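PDB 3GXQ: putative regulator of transfer genes ArtA from Staphylococcus aureus subsp. aureus USA300, which binds DNA through a ribbon-helix-helix motif and probably acts as a master regulator of plasmid transmission genes. Local coordinates for residues 24-29 / 36-41. Residues are numbered along the deposited sequence; the frame is centred on the assembly and turned at random.
Sequences DEIIKY and DNVSQA. With nucleotides of chain D.
I27 and V38 bring the two backbones together, with their CA atoms 5.9 Å apart. Segment 24-29 is helical; segment 36-41 is a turn running into the start of helix 38-53. No hydrogen bond joins them, and the packing is mostly apolar. I27 CG1 lies 3.9 Å from V38 CG2. I26 CG2 reaches both V38 CG1 and A41 CB. A41 CB also sits at the edge of the Y29 ring, in its plane, 3.6 Å from Y29 CD2.

The N-terminal end of helix 38-53 also holds DNA. N37 is the N-cap: its OD1 accepts from Q40 N at 3.0 Å, with the donor above the carbonyl plane. N37 holds CG anti to the backbone N (chi1 -176°), and its ND2 donates to OP1 of DA3 of chain D at 3.2 Å. V38 N bonds OP1 of DT4 of chain D at 2.9 Å. S39 N and OG both donate to OP2 of that phosphate, OG at 2.7 Å. The helix start thus grips the backbone phosphates, as in other ribbon-helix-helix proteins.

The contact sets the middle of helix 20-33 against the first turn of helix 38-53. I26 and Y29 also pack on I45. I26 touches L14 in strand 12-18 of the second subunit, and Y29 touches I53 in helix 38-53 of that subunit.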
loop_
_atom_site.group_PDB
_atom_site.type_symbol
_atom_site.label_atom_id
_atom_site.label_comp_id
_atom_site.label_asym_id
_atom_site.label_seq_id
_atom_site.Cartn_x
_atom_site.Cartn_y
_atom_site.Cartn_z
ATOM N N ASP B 24 12.278 -1.179 0.815
ATOM C CA ASP B 24 13.376 -1.273 -0.147
ATOM C C ASP B 24 12.869 -1.962 -1.405
ATOM O O ASP B 24 13.324 -1.660 -2.516
ATOM C CB ASP B 24 14.556 -2.083 0.416
ATOM C CG ASP B 24 15.206 -1.405 1.593
ATOM O OD1 ASP B 24 15.373 -0.170 1.552
ATOM O OD2 ASP B 24 15.561 -2.094 2.564
ATOM N N GLU B 25 11.921 -2.881 -1.234
ATOM C CA GLU B 25 11.383 -3.619 -2.370
ATOM C C GLU B 25 10.403 -2.800 -3.168
ATOM O O GLU B 25 10.304 -2.959 -4.388
ATOM C CB GLU B 25 10.724 -4.906 -1.900
ATOM C CG GLU B 25 11.642 -6.110 -1.923
ATOM C CD GLU B 25 11.126 -7.236 -1.052
ATOM O OE1 GLU B 25 9.911 -7.519 -1.101
ATOM O OE2 GLU B 25 11.938 -7.846 -0.321
ATOM N N ILE B 26 9.674 -1.921 -2.484
ATOM C CA ILE B 26 8.717 -1.067 -3.177
ATOM C C ILE B 26 9.545 -0.046 -3.945
ATOM O O ILE B 26 9.210 0.319 -5.065
ATOM C CB ILE B 26 7.757 -0.355 -2.195
ATOM C CG1 ILE B 26 6.933 -1.402 -1.425
ATOM C CG2 ILE B 26 6.821 0.567 -2.968
ATOM C CD1 ILE B 26 6.089 -0.829 -0.321
ATOM N N ILE B 27 10.643 0.391 -3.341
ATOM C CA ILE B 27 11.529 1.360 -3.967
ATOM C C ILE B 27 12.233 0.760 -5.198
ATOM O O ILE B 27 12.343 1.421 -6.240
ATOM C CB ILE B 27 12.568 1.882 -2.971
ATOM C CG1 ILE B 27 11.895 2.849 -1.985
ATOM C CG2 ILE B 27 13.714 2.541 -3.716
ATOM C CD1 ILE B 27 12.817 3.303 -0.853
ATOM N N LYS B 28 12.700 -0.481 -5.096
ATOM C CA LYS B 28 13.355 -1.097 -6.236
ATOM C C LYS B 28 12.353 -1.185 -7.386
ATOM O O LYS B 28 12.723 -0.987 -8.531
ATOM C CB LYS B 28 13.878 -2.488 -5.878
ATOM C CG LYS B 28 14.568 -3.216 -7.028
ATOM C CD LYS B 28 15.271 -4.475 -6.535
ATOM C CE LYS B 28 16.389 -4.139 -5.545
ATOM N NZ LYS B 28 17.576 -3.488 -6.187
ATOM N N TYR B 29 11.085 -1.467 -7.082
ATOM C CA TYR B 29 10.044 -1.554 -8.117
ATOM C C TYR B 29 9.779 -0.167 -8.717
ATOM O O TYR B 29 9.549 -0.030 -9.916
ATOM C CB TYR B 29 8.733 -2.104 -7.529
ATOM C CG TYR B 29 7.591 -2.232 -8.534
ATOM C CD1 TYR B 29 7.392 -3.409 -9.251
ATOM C CD2 TYR B 29 6.732 -1.166 -8.787
ATOM C CE1 TYR B 29 6.365 -3.520 -10.196
ATOM C CE2 TYR B 29 5.703 -1.263 -9.732
ATOM C CZ TYR B 29 5.525 -2.443 -10.434
ATOM O OH TYR B 29 4.516 -2.537 -11.382
ATOM N N ASP B 36 11.175 6.132 -10.015
ATOM C CA ASP B 36 11.362 6.329 -8.588
ATOM C C ASP B 36 10.191 6.972 -7.851
ATOM O O ASP B 36 10.349 7.413 -6.728
ATOM C CB ASP B 36 12.655 7.123 -8.346
ATOM C CG ASP B 36 13.409 6.644 -7.117
ATOM O OD1 ASP B 36 13.030 5.580 -6.587
ATOM O OD2 ASP B 36 14.380 7.303 -6.685
ATOM N N ASN B 37 9.019 7.025 -8.480
ATOM C CA ASN B 37 7.840 7.589 -7.809
ATOM C C ASN B 37 7.273 6.481 -6.917
ATOM O O ASN B 37 6.471 5.660 -7.360
ATOM C CB ASN B 37 6.764 8.032 -8.811
ATOM C CG ASN B 37 5.587 8.707 -8.124
ATOM O OD1 ASN B 37 5.274 8.384 -6.973
ATOM N ND2 ASN B 37 4.926 9.641 -8.818
ATOM N N VAL B 38 7.725 6.456 -5.669
ATOM C CA VAL B 38 7.320 5.440 -4.704
ATOM C C VAL B 38 5.816 5.330 -4.518
ATOM O O VAL B 38 5.285 4.225 -4.441
ATOM C CB VAL B 38 7.984 5.685 -3.330
ATOM C CG1 VAL B 38 7.462 4.702 -2.311
ATOM C CG2 VAL B 38 9.490 5.560 -3.472
ATOM N N SER B 39 5.134 6.471 -4.437
ATOM C CA SER B 39 3.678 6.492 -4.283
ATOM C C SER B 39 2.992 5.746 -5.434
ATOM O O SER B 39 2.054 4.971 -5.213
ATOM C CB SER B 39 3.157 7.940 -4.253
ATOM O OG SER B 39 3.626 8.650 -3.114
ATOM N N GLN B 40 3.449 5.985 -6.664
ATOM C CA GLN B 40 2.855 5.334 -7.828
ATOM C C GLN B 40 3.133 3.829 -7.833
ATOM O O GLN B 40 2.291 3.043 -8.246
ATOM C CB GLN B 40 3.378 5.977 -9.113
ATOM C CG GLN B 40 2.964 5.284 -10.408
ATOM C CD GLN B 40 3.253 6.127 -11.644
ATOM O OE1 GLN B 40 3.271 5.615 -12.767
ATOM N NE2 GLN B 40 3.465 7.431 -11.444
ATOM N N ALA B 41 4.314 3.435 -7.373
ATOM C CA ALA B 41 4.674 2.029 -7.306
ATOM C C ALA B 41 3.781 1.367 -6.250
ATOM O O ALA B 41 3.265 0.276 -6.466
ATOM C CB ALA B 41 6.156 1.882 -6.937
ATOM P P DT D 4 7.395 9.743 -3.912
ATOM O OP1 DT D 4 8.451 9.147 -4.747
ATOM O OP2 DT D 4 6.235 8.928 -3.494
ATOM O "O5'" DT D 4 8.083 10.280 -2.594
ATOM C "C5'" DT D 4 7.734 11.549 -2.089
ATOM C "C4'" DT D 4 8.646 11.927 -0.955
ATOM O "O4'" DT D 4 7.947 12.966 -0.240
ATOM C "C3'" DT D 4 8.847 10.804 0.057
ATOM O "O3'" DT D 4 10.137 10.940 0.678
ATOM C "C2'" DT D 4 7.667 10.979 0.997
ATOM C "C1'" DT D 4 7.465 12.484 1.002
ATOM N N1 DT D 4 6.074 12.958 1.162
ATOM C C2 DT D 4 5.905 14.190 1.752
ATOM O O2 DT D 4 6.837 14.888 2.108
ATOM N N3 DT D 4 4.602 14.582 1.910
ATOM C C4 DT D 4 3.474 13.892 1.539
ATOM O O4 DT D 4 2.369 14.385 1.757
ATOM C C5 DT D 4 3.718 12.601 0.905
ATOM C C7 DT D 4 2.551 11.779 0.450
ATOM C C6 DT D 4 4.991 12.206 0.753
ATOM P P DA D 3 1.689 11.149 -6.523
ATOM O OP1 DA D 3 2.075 10.206 -7.595
ATOM O OP2 DA D 3 0.741 10.728 -5.479
ATOM O "O5'" DA D 3 2.978 11.684 -5.765
ATOM C "C5'" DA D 3 3.960 12.425 -6.469
ATOM C "C4'" DA D 3 5.226 12.541 -5.656
ATOM O "O4'" DA D 3 5.113 13.661 -4.740
ATOM C "C3'" DA D 3 5.460 11.316 -4.768
ATOM O "O3'" DA D 3 6.864 11.088 -4.614
ATOM C "C2'" DA D 3 4.763 11.704 -3.470
ATOM C "C1'" DA D 3 5.060 13.194 -3.401
ATOM N N9 DA D 3 4.140 14.044 -2.641
ATOM C C8 DA D 3 2.799 13.870 -2.420
ATOM N N7 DA D 3 2.260 14.806 -1.672
ATOM C C5 DA D 3 3.316 15.657 -1.384
ATOM C C6 DA D 3 3.401 16.852 -0.628
ATOM N N6 DA D 3 2.363 17.414 0.006
ATOM N N1 DA D 3 4.607 17.455 -0.545
ATOM C C2 DA D 3 5.648 16.894 -1.175
ATOM N N3 DA D 3 5.693 15.783 -1.910
ATOM C C4 DA D 3 4.480 15.203 -1.976
#